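Local atomic coordinates of TlmII (PDB entry 4HVM), a protein that takes part in tallysomycin biosynthesis, probably as a condensation-domain protein of nonribosomal peptide assembly that may engage phosphopantetheine-bound substrates. Residues Ala34-Arg39 with Val139-Leu144; Leu42-Ile47 with Glu131-Leu136; Ala147-Met152 with Ser291-Leu296; Arg219-Gly224 with Gly425-Ile430; Gly224-Ala229 with Ala453-Val458. All coordinates share one frame; numbering follows the deposited sequence.

Contact 1 (Ala34-Arg39 with Val139-Leu144); sequences AAFAAR and VAHQML. With SO4 (sulfate ion), chain F.
Phe36-Ala38 and Val139-His141 pair as antiparallel strands whose axes approach to 4.8 Å at 149°, with Ala37 and Ala140 forming the hydrogen-bonded pair between the non-hydrogen-bonded pairs Phe36-His141 and Ala38-Val139. These are central strands of the mixed sheet in the N-terminal half of a condensation domain, a fold related to chloramphenicol acetyltransferase. By sequence, His141 to Ala147 probably occupies the place of the family's HHxxxDG motif, with Gln142 where its second histidine would stand. The ladder ends there: Gln142 N still donates to Ala35 O (2.7 Å). On the face carrying Phe36 and His141, the phenyl ring lies flat over the opposite backbone, its CE2 3.4 Å from His141 N. The imidazole turns an edge toward the phenyl face in an offset edge-to-face pair, with centroids 5.4 Å apart and planes at 77°. His141 has CG anti to the backbone N (chi1 -163°), which carries the ring beyond Phe36 to Ala35. There Ala35 CB covers one imidazole face, 3.3 Å from His141 NE2, while Met143 N donates in the ring plane to His141 ND1 (3.1 Å). A CH-pi contact on the face and a bond at the edge thus fix the ring's rotation. Phe36 CD2 also meets Val139 CG1, and helix 98-110 backs this side. Next to Ala37 sits a sulfate, probably from the crystallisation liquor: Arg39 NH2 makes weak bonds to its O4 at 2.7 Å and O3 at 2.8 Å.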
# COMPACT_ATOMS: atom_id res chain seq x y z
N ALA A 34 5.40 12.06 2.24
CA ALA A 34 4.88 11.22 1.17
C ALA A 34 5.26 9.76 1.39
O ALA A 34 4.66 8.86 0.80
CB ALA A 34 5.38 11.69 -0.18
N ALA A 35 6.26 9.53 2.23
CA ALA A 35 6.73 8.18 2.49
C ALA A 35 6.00 7.54 3.67
O ALA A 35 6.27 6.39 4.02
CB ALA A 35 8.23 8.19 2.77
N PHE A 36 5.09 8.29 4.28
CA PHE A 36 4.45 7.84 5.51
C PHE A 36 3.00 7.43 5.34
O PHE A 36 2.26 8.00 4.53
CB PHE A 36 4.57 8.90 6.61
CG PHE A 36 5.90 8.89 7.31
CD1 PHE A 36 7.00 9.51 6.74
CD2 PHE A 36 6.05 8.24 8.53
CE1 PHE A 36 8.22 9.49 7.37
CE2 PHE A 36 7.27 8.22 9.17
CZ PHE A 36 8.36 8.84 8.59
N ALA A 37 2.59 6.43 6.11
CA ALA A 37 1.22 5.94 6.12
C ALA A 37 0.82 5.66 7.55
O ALA A 37 1.67 5.39 8.40
CB ALA A 37 1.10 4.68 5.28
N ALA A 38 -0.48 5.71 7.82
CA ALA A 38 -0.98 5.46 9.17
C ALA A 38 -2.09 4.42 9.21
O ALA A 38 -3.04 4.49 8.44
CB ALA A 38 -1.45 6.76 9.80
N ARG A 39 -1.95 3.45 10.11
CA ARG A 39 -2.99 2.47 10.36
C ARG A 39 -3.15 2.33 11.87
O ARG A 39 -2.28 2.76 12.63
CB ARG A 39 -2.63 1.12 9.75
CG ARG A 39 -2.43 1.16 8.24
CD ARG A 39 -3.71 1.54 7.52
NE ARG A 39 -3.45 2.38 6.35
CZ ARG A 39 -3.22 1.92 5.13
NH1 ARG A 39 -3.24 0.61 4.91
NH2 ARG A 39 -2.99 2.76 4.13
N VAL A 139 2.50 5.04 12.68
CA VAL A 139 2.83 5.96 11.60
C VAL A 139 4.23 5.65 11.11
O VAL A 139 5.21 5.92 11.81
CB VAL A 139 2.76 7.42 12.07
CG1 VAL A 139 3.10 8.36 10.93
CG2 VAL A 139 1.37 7.73 12.62
N ALA A 140 4.35 5.08 9.92
CA ALA A 140 5.63 4.52 9.50
C ALA A 140 6.07 4.89 8.09
O ALA A 140 5.26 5.05 7.18
CB ALA A 140 5.61 3.01 9.65
N HIS A 141 7.39 5.01 7.93
CA HIS A 141 8.01 5.22 6.63
C HIS A 141 7.85 3.94 5.82
O HIS A 141 8.04 2.84 6.34
CB HIS A 141 9.49 5.53 6.84
CG HIS A 141 10.16 6.15 5.65
ND1 HIS A 141 10.46 5.44 4.51
CD2 HIS A 141 10.60 7.41 5.43
CE1 HIS A 141 11.05 6.24 3.64
NE2 HIS A 141 11.15 7.44 4.17
N GLN A 142 7.50 4.08 4.54
CA GLN A 142 7.20 2.93 3.70
C GLN A 142 8.42 2.07 3.36
O GLN A 142 8.28 0.95 2.87
CB GLN A 142 6.50 3.37 2.41
CG GLN A 142 7.39 4.17 1.48
CD GLN A 142 6.85 4.23 0.06
OE1 GLN A 142 6.01 5.07 -0.26
NE2 GLN A 142 7.34 3.34 -0.79
N MSE A 143 9.61 2.61 3.62
CA MSE A 143 10.85 1.87 3.38
C MSE A 143 11.21 0.98 4.57
O MSE A 143 12.23 0.30 4.56
CB MSE A 143 11.99 2.83 3.07
CG MSE A 143 11.92 3.46 1.69
SE MSE A 143 13.40 4.68 1.35
CE MSE A 143 14.87 3.50 1.84
N LEU A 144 10.36 1.00 5.59
CA LEU A 144 10.53 0.14 6.75
C LEU A 144 9.37 -0.84 6.86
O LEU A 144 9.58 -2.03 7.07
CB LEU A 144 10.62 0.97 8.03
CG LEU A 144 11.88 1.82 8.22
CD1 LEU A 144 11.95 2.35 9.64
CD2 LEU A 144 13.12 1.02 7.89
S SO4 F . -1.65 4.99 2.19
O1 SO4 F . -2.85 5.56 1.58
O2 SO4 F . -0.45 5.60 1.62
O3 SO4 F . -1.68 5.24 3.63
O4 SO4 F . -1.61 3.55 1.94

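Contact 2 (Leu42-Ile47 with Glu131-Leu136); sequences LGSGRI and ETDVVL
The outer end of the antiparallel ladder between strands 36-44 and 133-141 is closed here by Leu42-Gly45 and Thr132-Val135, toward the rim of the five-stranded mixed sheet. Gly43 and Val134 form the hydrogen-bonded pair, Gly43 N donating to Val134 O at 2.7 Å, and Gly45 N adds a last rung to Thr132 O beyond the final bridge. On the face of Leu42 and Ser44, the Leu42 CD1 branch leans across to Val135 CG2 (3.8 Å), with helix 98-110 alongside. The opposite face is filled differently. After Gly45 the chain turns aside, and the Ile47 side chain reaches back to bring CD1 within 3.9 Å of Val134 CB and 4.1 Å of Gly43 CA, where no side chain intervenes. The polar detail centres on Asp133, whose CG lies anti to its carbonyl carbon (chi1 -72°), placing OD1 between two hydroxyls. Ser44 OG and Thr132 OG1 each donate to Asp133 OD1 at 2.9 Å, from opposite faces of the carboxylate and 37° and 43° out of its plane. Such double donation is likely to stabilise an ionised carboxylate; the Ser44 bond adds a side-chain tie between the strands near the ladder's end, while Thr132 steadies the group from its own side.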
# COMPACT_ATOMS: atom_id res chain seq x y z
N LEU A 42 -8.26 -0.61 17.08
CA LEU A 42 -9.08 -0.10 18.17
C LEU A 42 -9.32 -1.17 19.22
O LEU A 42 -9.88 -2.23 18.93
CB LEU A 42 -10.42 0.42 17.64
CG LEU A 42 -11.48 0.77 18.67
CD1 LEU A 42 -10.98 1.84 19.63
CD2 LEU A 42 -12.76 1.22 17.99
N GLY A 43 -8.90 -0.90 20.45
CA GLY A 43 -9.13 -1.80 21.56
C GLY A 43 -10.27 -1.31 22.43
O GLY A 43 -10.39 -0.12 22.71
N SER A 44 -11.13 -2.24 22.86
CA SER A 44 -12.28 -1.87 23.67
C SER A 44 -12.47 -2.83 24.84
O SER A 44 -12.56 -4.04 24.66
CB SER A 44 -13.54 -1.84 22.81
OG SER A 44 -14.63 -1.27 23.53
N GLY A 45 -12.53 -2.27 26.05
CA GLY A 45 -12.67 -3.06 27.26
C GLY A 45 -11.81 -2.49 28.36
O GLY A 45 -11.38 -1.34 28.28
N ARG A 46 -11.55 -3.27 29.40
CA ARG A 46 -10.67 -2.83 30.47
C ARG A 46 -9.21 -2.93 30.02
O ARG A 46 -8.66 -4.02 29.91
CB ARG A 46 -10.89 -3.65 31.74
CG ARG A 46 -12.34 -3.69 32.19
CD ARG A 46 -12.49 -4.23 33.61
NE ARG A 46 -13.85 -4.70 33.87
CZ ARG A 46 -14.86 -3.92 34.23
NH1 ARG A 46 -14.68 -2.62 34.39
NH2 ARG A 46 -16.06 -4.45 34.44
N ILE A 47 -8.61 -1.78 29.74
CA ILE A 47 -7.26 -1.73 29.19
C ILE A 47 -6.30 -0.97 30.10
O ILE A 47 -6.54 0.19 30.45
CB ILE A 47 -7.24 -1.09 27.79
CG1 ILE A 47 -8.18 -1.84 26.84
CG2 ILE A 47 -5.83 -1.04 27.23
CD1 ILE A 47 -8.36 -1.16 25.50
N GLU A 131 -13.33 5.63 28.47
CA GLU A 131 -13.01 4.76 29.60
C GLU A 131 -12.82 3.31 29.16
O GLU A 131 -12.29 2.50 29.91
CB GLU A 131 -14.11 4.85 30.66
CG GLU A 131 -14.31 6.25 31.20
CD GLU A 131 -13.03 6.85 31.76
OE1 GLU A 131 -12.73 8.02 31.44
OE2 GLU A 131 -12.33 6.15 32.52
N THR A 132 -13.26 3.00 27.94
CA THR A 132 -13.17 1.64 27.43
C THR A 132 -12.34 1.54 26.15
O THR A 132 -11.75 0.50 25.86
CB THR A 132 -14.56 1.04 27.17
OG1 THR A 132 -15.25 1.83 26.18
CG2 THR A 132 -15.39 1.01 28.45
N ASP A 133 -12.30 2.63 25.38
CA ASP A 133 -11.70 2.61 24.05
C ASP A 133 -10.29 3.20 23.98
O ASP A 133 -10.05 4.33 24.41
CB ASP A 133 -12.61 3.32 23.04
CG ASP A 133 -13.85 2.52 22.70
OD1 ASP A 133 -14.24 1.65 23.51
OD2 ASP A 133 -14.45 2.76 21.63
N VAL A 134 -9.36 2.42 23.44
CA VAL A 134 -8.00 2.87 23.21
C VAL A 134 -7.55 2.50 21.80
O VAL A 134 -7.69 1.35 21.38
CB VAL A 134 -7.01 2.23 24.20
CG1 VAL A 134 -5.58 2.61 23.86
CG2 VAL A 134 -7.35 2.64 25.62
N VAL A 135 -7.03 3.47 21.06
CA VAL A 135 -6.51 3.22 19.73
C VAL A 135 -4.99 3.07 19.74
O VAL A 135 -4.27 3.95 20.22
CB VAL A 135 -6.90 4.33 18.73
CG1 VAL A 135 -6.12 4.18 17.43
CG2 VAL A 135 -8.39 4.31 18.48
N LEU A 136 -4.51 1.95 19.21
CA LEU A 136 -3.08 1.75 19.00
C LEU A 136 -2.78 1.99 17.53
O LEU A 136 -3.18 1.20 16.68
CB LEU A 136 -2.67 0.33 19.39
CG LEU A 136 -1.19 -0.01 19.18
CD1 LEU A 136 -0.31 0.57 20.29
CD2 LEU A 136 -1.00 -1.51 19.06

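Contact 3 (Ala147-Met152 with Ser291-Leu296); sequences ARSRYM and SVVGPL
A helix-to-loop contact joins Ser149 and Met152, near the start of helix 147-161, to Ser291-Gly294, in the loop leading into strand 297-305. In the two-lobed condensation-domain fold this ties the helix behind the HHxxxDG-like segment of the N-terminal half to a loop of the C-terminal half. The loop is gripped through its backbone: Gly294 N donates to Ser149 OG at 2.9 Å with an N-H...O angle of 163°. The hydroxyl lies anti to its own carbonyl carbon (chi1 -65°), where it faces the loop and is also hydrogen-bonded to Asp146 OD1. Asp146, at the aspartate position of the motif by sequence, reaches the same loop through Leu296 N, so acid and serine hold backbone amides on either side of Pro295. With an alanine here in place of Ser149, Gly294 N would probably lose its acceptor and Asp146 one of its partners, weakening the tie between helix and loop. One turn on, the selenomethionine Met152 runs alongside Val293, the two side chains pointing in opposite directions. Its SE stands 3.8 Å from Val292 O, and the bend at chi3 (71°) turns the terminal methyl along the loop. That Met152 CE lies 3.7 Å from Ser291 O and 4.0 Å from Val293 CG2.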
# COMPACT_ATOMS: atom_id res chain seq x y z
N ALA A 147 2.29 -2.35 3.63
CA ALA A 147 0.89 -2.45 4.07
C ALA A 147 0.65 -3.54 5.11
O ALA A 147 -0.01 -3.31 6.13
CB ALA A 147 -0.02 -2.64 2.87
N ARG A 148 1.19 -4.73 4.85
CA ARG A 148 1.00 -5.87 5.73
C ARG A 148 1.77 -5.73 7.03
O ARG A 148 1.28 -6.10 8.10
CB ARG A 148 1.39 -7.16 5.01
CG ARG A 148 1.20 -8.43 5.84
CD ARG A 148 1.50 -9.67 5.02
NE ARG A 148 1.31 -10.90 5.78
CZ ARG A 148 1.44 -12.13 5.27
NH1 ARG A 148 1.75 -12.28 3.99
NH2 ARG A 148 1.25 -13.19 6.04
N SER A 149 2.99 -5.21 6.95
CA SER A 149 3.87 -5.10 8.11
C SER A 149 3.33 -4.17 9.19
O SER A 149 3.61 -4.35 10.37
CB SER A 149 5.28 -4.65 7.69
OG SER A 149 5.90 -5.64 6.87
N ARG A 150 2.55 -3.17 8.78
CA ARG A 150 1.97 -2.22 9.72
C ARG A 150 1.04 -2.93 10.70
O ARG A 150 1.07 -2.67 11.90
CB ARG A 150 1.22 -1.10 9.00
CG ARG A 150 2.07 -0.29 8.05
CD ARG A 150 1.31 0.94 7.55
NE ARG A 150 1.75 1.34 6.22
CZ ARG A 150 1.08 1.10 5.10
NH1 ARG A 150 -0.08 0.45 5.14
NH2 ARG A 150 1.57 1.50 3.93
N TYR A 151 0.21 -3.84 10.18
CA TYR A 151 -0.71 -4.59 11.03
C TYR A 151 -0.01 -5.72 11.77
O TYR A 151 -0.46 -6.16 12.83
CB TYR A 151 -1.88 -5.12 10.20
CG TYR A 151 -2.88 -4.06 9.84
CD1 TYR A 151 -3.63 -3.43 10.83
CD2 TYR A 151 -3.10 -3.69 8.52
CE1 TYR A 151 -4.56 -2.46 10.51
CE2 TYR A 151 -4.03 -2.72 8.20
CZ TYR A 151 -4.76 -2.11 9.20
OH TYR A 151 -5.68 -1.14 8.88
N MSE A 152 1.10 -6.20 11.21
CA MSE A 152 1.93 -7.20 11.89
C MSE A 152 2.48 -6.58 13.17
O MSE A 152 2.40 -7.18 14.25
CB MSE A 152 3.08 -7.66 11.00
CG MSE A 152 2.64 -8.42 9.76
SE MSE A 152 4.14 -9.22 8.79
CE MSE A 152 4.58 -10.61 10.09
N SER A 291 7.09 -14.97 7.43
CA SER A 291 6.37 -13.88 8.07
C SER A 291 7.35 -12.77 8.44
O SER A 291 7.68 -12.57 9.62
CB SER A 291 5.62 -14.38 9.31
OG SER A 291 6.47 -15.14 10.14
N VAL A 292 7.81 -12.04 7.43
CA VAL A 292 8.84 -11.03 7.63
C VAL A 292 8.24 -9.64 7.78
O VAL A 292 7.43 -9.21 6.97
CB VAL A 292 9.83 -11.00 6.44
CG1 VAL A 292 10.84 -9.88 6.60
CG2 VAL A 292 10.52 -12.34 6.30
N VAL A 293 8.64 -8.94 8.84
CA VAL A 293 8.27 -7.54 9.01
C VAL A 293 9.27 -6.69 8.24
O VAL A 293 10.46 -6.68 8.57
CB VAL A 293 8.27 -7.12 10.50
CG1 VAL A 293 8.14 -5.61 10.63
CG2 VAL A 293 7.16 -7.81 11.25
N GLY A 294 8.79 -5.98 7.23
CA GLY A 294 9.64 -5.14 6.41
C GLY A 294 9.07 -4.84 5.03
O GLY A 294 7.97 -5.27 4.70
N PRO A 295 9.83 -4.10 4.22
CA PRO A 295 9.42 -3.75 2.86
C PRO A 295 9.57 -4.91 1.88
O PRO A 295 10.67 -5.17 1.39
CB PRO A 295 10.38 -2.62 2.48
CG PRO A 295 11.61 -2.89 3.29
CD PRO A 295 11.13 -3.50 4.58
N LEU A 296 8.46 -5.60 1.60
CA LEU A 296 8.47 -6.71 0.66
C LEU A 296 7.29 -6.63 -0.31
O LEU A 296 6.86 -7.63 -0.88
CB LEU A 296 8.45 -8.04 1.42
CG LEU A 296 9.75 -8.40 2.15
CD1 LEU A 296 9.60 -9.71 2.89
CD2 LEU A 296 10.92 -8.46 1.18

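Contact 4 (Arg219-Gly224 with Gly425-Ile430); sequences RLRVPG and GEDMVI
Val222 N donates to Met428 O at 2.6 Å, the shortest polar bond of this antiparallel pairing, and Met428 N answers to Val222 O at 2.8 Å. Two residues along, Leu220 and Ile430 form a second hydrogen-bonded pair, and the strands run at 158° to each other. On the face with these residues the packing is aliphatic: Ile430 CD1 approaches Val222 CG2 (4.2 Å) and, a little farther off, Leu220 CD2, while Met454 of helix 445-459 lies against Leu220 and Val222. The other face is more open to solvent and carries charge. Arg221 crosses Val429 with its methylenes, CG lying 3.9 Å from Val429 CG2, and its bend at chi3 (69°) leaves NE 3.8 Å from Asp427 OD2. That is a long salt bridge of charges alone, since the oxygen lies well out of the guanidinium plane. The second oxygen, Asp427 OD1, turns the other way and takes a weak bond from Gly224 N (3.4 Å), the first amide of the helix that follows Pro223. Here is the edge of the six-stranded mixed sheet in the C-terminal half of the domain, where an outermost strand passes directly into a helix, as in the acetyltransferase-like layered alpha/beta fold.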
# COMPACT_ATOMS: atom_id res chain seq x y z
N ARG A 219 -16.20 8.41 -2.53
CA ARG A 219 -16.26 7.15 -1.78
C ARG A 219 -17.53 6.35 -2.05
O ARG A 219 -18.62 6.92 -2.19
CB ARG A 219 -16.12 7.41 -0.28
CG ARG A 219 -14.76 7.97 0.11
CD ARG A 219 -14.68 8.23 1.61
NE ARG A 219 -13.42 8.89 1.96
CZ ARG A 219 -13.23 10.20 1.89
NH1 ARG A 219 -14.20 11.00 1.48
NH2 ARG A 219 -12.05 10.72 2.23
N LEU A 220 -17.37 5.04 -2.13
CA LEU A 220 -18.49 4.12 -2.29
C LEU A 220 -18.43 3.05 -1.21
O LEU A 220 -17.52 2.22 -1.21
CB LEU A 220 -18.46 3.47 -3.67
CG LEU A 220 -19.49 2.35 -3.90
CD1 LEU A 220 -20.91 2.91 -3.88
CD2 LEU A 220 -19.21 1.63 -5.21
N ARG A 221 -19.39 3.06 -0.30
CA ARG A 221 -19.42 2.07 0.77
C ARG A 221 -20.08 0.79 0.28
O ARG A 221 -21.25 0.80 -0.12
CB ARG A 221 -20.18 2.60 1.99
CG ARG A 221 -19.95 1.78 3.25
CD ARG A 221 -20.90 2.21 4.36
NE ARG A 221 -22.28 1.86 4.04
CZ ARG A 221 -23.34 2.56 4.43
NH1 ARG A 221 -23.19 3.66 5.15
NH2 ARG A 221 -24.55 2.15 4.09
N VAL A 222 -19.34 -0.31 0.33
CA VAL A 222 -19.84 -1.60 -0.11
C VAL A 222 -20.08 -2.50 1.09
O VAL A 222 -19.20 -2.64 1.94
CB VAL A 222 -18.86 -2.29 -1.08
CG1 VAL A 222 -19.24 -3.73 -1.30
CG2 VAL A 222 -18.80 -1.53 -2.39
N PRO A 223 -21.27 -3.10 1.18
CA PRO A 223 -21.56 -4.06 2.25
C PRO A 223 -20.55 -5.20 2.22
O PRO A 223 -20.23 -5.70 1.14
CB PRO A 223 -22.95 -4.59 1.87
CG PRO A 223 -23.56 -3.49 1.08
CD PRO A 223 -22.43 -2.89 0.30
N GLY A 224 -20.05 -5.59 3.39
CA GLY A 224 -19.02 -6.61 3.50
C GLY A 224 -19.36 -7.90 2.77
O GLY A 224 -18.49 -8.54 2.19
N GLY A 425 -16.22 -0.67 9.75
CA GLY A 425 -17.20 -1.54 10.36
C GLY A 425 -17.13 -2.90 9.69
O GLY A 425 -16.05 -3.42 9.43
N GLU A 426 -18.29 -3.48 9.39
CA GLU A 426 -18.34 -4.73 8.66
C GLU A 426 -18.52 -4.46 7.18
O GLU A 426 -19.03 -5.30 6.44
CB GLU A 426 -19.47 -5.62 9.17
CG GLU A 426 -19.30 -6.12 10.59
CD GLU A 426 -19.89 -5.18 11.63
OE1 GLU A 426 -21.12 -5.22 11.85
OE2 GLU A 426 -19.12 -4.39 12.22
N ASP A 427 -18.10 -3.27 6.74
CA ASP A 427 -18.21 -2.89 5.34
C ASP A 427 -16.85 -2.55 4.74
O ASP A 427 -15.88 -2.33 5.47
CB ASP A 427 -19.14 -1.68 5.19
CG ASP A 427 -20.54 -1.96 5.69
OD1 ASP A 427 -21.00 -3.12 5.56
OD2 ASP A 427 -21.19 -1.02 6.21
N MSE A 428 -16.78 -2.52 3.41
CA MSE A 428 -15.59 -2.08 2.71
C MSE A 428 -15.89 -0.76 2.02
O MSE A 428 -16.96 -0.60 1.44
CB MSE A 428 -15.16 -3.13 1.68
CG MSE A 428 -14.73 -4.45 2.28
SE MSE A 428 -13.08 -4.26 3.31
CE MSE A 428 -11.76 -4.63 1.92
N VAL A 429 -14.96 0.18 2.09
CA VAL A 429 -15.15 1.47 1.45
C VAL A 429 -14.13 1.67 0.33
O VAL A 429 -12.92 1.61 0.56
CB VAL A 429 -15.05 2.63 2.45
CG1 VAL A 429 -15.13 3.97 1.74
CG2 VAL A 429 -16.14 2.51 3.49
N ILE A 430 -14.63 1.90 -0.88
CA ILE A 430 -13.77 2.18 -2.02
C ILE A 430 -13.46 3.68 -2.11
O ILE A 430 -14.36 4.49 -2.35
CB ILE A 430 -14.43 1.72 -3.33
CG1 ILE A 430 -14.67 0.21 -3.29
CG2 ILE A 430 -13.55 2.07 -4.51
CD1 ILE A 430 -15.36 -0.34 -4.52

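Contact 5 (Gly224-Ala229 with Ala453-Val458); sequences GSRWQA and AMAQAV
Arg226 lays the flat side of its guanidinium over the Ala455 methyl, NH1 standing 3.7 Å from Ala455 CB, while its aliphatic stem crosses Val458. The side chain leaves its helix with CG anti to the backbone N (chi1 175°) and then bends at chi2 and chi3, which folds the charged group along the partner helix. The turn at chi2 brings Arg226 CD 3.9 Å from Val458 CG2, and that at chi3 sets the guanidinium over Ala455. Val458 uses both branches: CG2 goes to the arginine stem, and CG1 meets Ala229 CB at 3.7 Å, one turn farther along. Valine thus wedges between two residues of the opposing helix, whose axis passes 9.8 Å away at 59°. No hydrogen bond spans the pair; the contact is carried by van der Waals touch at the protein surface. A serine in place of Arg226 would probably uncover the Ala455 methyl and leave Val458 with Ala229 alone of these two neighbours. Toward the interior, the selenomethionine Met454 and Trp227 turn to other partners. Met454 packs on Ile430 and Leu248, Trp227 on Met428, and both touch Met245 of helix 241-255, so helices 224-231 and 445-459 lie side by side on one face of the sheet.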
# COMPACT_ATOMS: atom_id res chain seq x y z
N GLY A 224 -20.05 -5.59 3.39
CA GLY A 224 -19.02 -6.61 3.50
C GLY A 224 -19.36 -7.90 2.77
O GLY A 224 -18.49 -8.54 2.19
N SER A 225 -20.63 -8.27 2.80
CA SER A 225 -21.09 -9.48 2.13
C SER A 225 -20.90 -9.39 0.62
O SER A 225 -20.52 -10.36 -0.03
CB SER A 225 -22.56 -9.72 2.47
OG SER A 225 -23.02 -10.93 1.88
N ARG A 226 -21.15 -8.20 0.07
CA ARG A 226 -20.99 -7.96 -1.36
C ARG A 226 -19.52 -8.09 -1.76
O ARG A 226 -19.19 -8.67 -2.79
CB ARG A 226 -21.50 -6.57 -1.73
CG ARG A 226 -21.26 -6.18 -3.17
CD ARG A 226 -22.15 -6.98 -4.11
NE ARG A 226 -23.55 -6.95 -3.68
CZ ARG A 226 -24.38 -5.93 -3.90
NH1 ARG A 226 -23.96 -4.85 -4.53
NH2 ARG A 226 -25.63 -6.00 -3.47
N TRP A 227 -18.64 -7.55 -0.93
CA TRP A 227 -17.21 -7.60 -1.20
C TRP A 227 -16.66 -9.02 -1.15
O TRP A 227 -15.80 -9.39 -1.96
CB TRP A 227 -16.45 -6.70 -0.23
CG TRP A 227 -14.97 -6.62 -0.51
CD1 TRP A 227 -13.97 -7.24 0.16
CD2 TRP A 227 -14.35 -5.86 -1.56
NE1 TRP A 227 -12.75 -6.92 -0.39
CE2 TRP A 227 -12.96 -6.07 -1.45
CE3 TRP A 227 -14.83 -5.02 -2.57
CZ2 TRP A 227 -12.04 -5.48 -2.32
CZ3 TRP A 227 -13.92 -4.43 -3.42
CH2 TRP A 227 -12.54 -4.66 -3.29
N GLN A 228 -17.15 -9.82 -0.21
CA GLN A 228 -16.67 -11.19 -0.05
C GLN A 228 -17.06 -12.07 -1.24
O GLN A 228 -16.23 -12.81 -1.76
CB GLN A 228 -17.18 -11.79 1.26
CG GLN A 228 -16.56 -11.17 2.49
CD GLN A 228 -15.05 -11.30 2.49
OE1 GLN A 228 -14.50 -12.33 2.07
NE2 GLN A 228 -14.37 -10.26 2.94
N ALA A 229 -18.31 -11.96 -1.67
CA ALA A 229 -18.81 -12.77 -2.78
C ALA A 229 -18.08 -12.42 -4.07
O ALA A 229 -17.95 -13.25 -4.97
CB ALA A 229 -20.30 -12.58 -2.95
N ALA A 453 -22.01 -2.74 -11.50
CA ALA A 453 -21.25 -3.84 -12.09
C ALA A 453 -20.93 -4.91 -11.05
O ALA A 453 -20.95 -6.10 -11.36
CB ALA A 453 -19.97 -3.32 -12.73
N MSE A 454 -20.65 -4.49 -9.82
CA MSE A 454 -20.36 -5.43 -8.74
C MSE A 454 -21.58 -6.29 -8.41
O MSE A 454 -21.47 -7.50 -8.26
CB MSE A 454 -19.88 -4.69 -7.50
CG MSE A 454 -18.40 -4.36 -7.51
SE MSE A 454 -17.82 -3.51 -5.86
CE MSE A 454 -18.81 -1.85 -6.05
N ALA A 455 -22.73 -5.64 -8.31
CA ALA A 455 -23.98 -6.34 -8.06
C ALA A 455 -24.24 -7.39 -9.13
O ALA A 455 -24.62 -8.52 -8.83
CB ALA A 455 -25.14 -5.36 -7.99
N GLN A 456 -24.00 -7.01 -10.38
CA GLN A 456 -24.17 -7.91 -11.51
C GLN A 456 -23.18 -9.06 -11.45
O GLN A 456 -23.54 -10.21 -11.72
CB GLN A 456 -24.01 -7.15 -12.83
CG GLN A 456 -24.22 -8.00 -14.06
CD GLN A 456 -25.62 -8.56 -14.14
OE1 GLN A 456 -26.57 -7.84 -14.46
NE2 GLN A 456 -25.76 -9.84 -13.84
N ALA A 457 -21.94 -8.76 -11.09
CA ALA A 457 -20.88 -9.77 -11.05
C ALA A 457 -21.16 -10.88 -10.05
O ALA A 457 -20.75 -12.02 -10.24
CB ALA A 457 -19.53 -9.13 -10.77
N VAL A 458 -21.86 -10.54 -8.97
CA VAL A 458 -22.21 -11.52 -7.95
C VAL A 458 -23.49 -12.25 -8.34
O VAL A 458 -23.61 -13.46 -8.13
CB VAL A 458 -22.39 -10.85 -6.57
CG1 VAL A 458 -22.81 -11.88 -5.53
CG2 VAL A 458 -21.10 -10.17 -6.15

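Contacts 1 and 2 are two stations on one ladder, strands 36-44 and 133-141, with centres about 24 Å apart; contact 2 is nested inside the chain loop that contact 1 closes. Contact 3 follows, using the helix after strand 133-141, about 11 Å from contact 1, centre to centre, where Arg39 and Arg150 come close and Pro295 packs on Met143 and Leu144. Residues 291-296 fall between the first and second segments of contacts 4 and 5, so these contacts cross along the chain; contact 3 joins the two halves. Contacts 4 and 5 share Gly224, with centres about 11 Å apart: each strand of contact 4 precedes a helix of contact 5, forming one sheet-and-helix layer about 24 and 31 Å from contact 1, centre to centre.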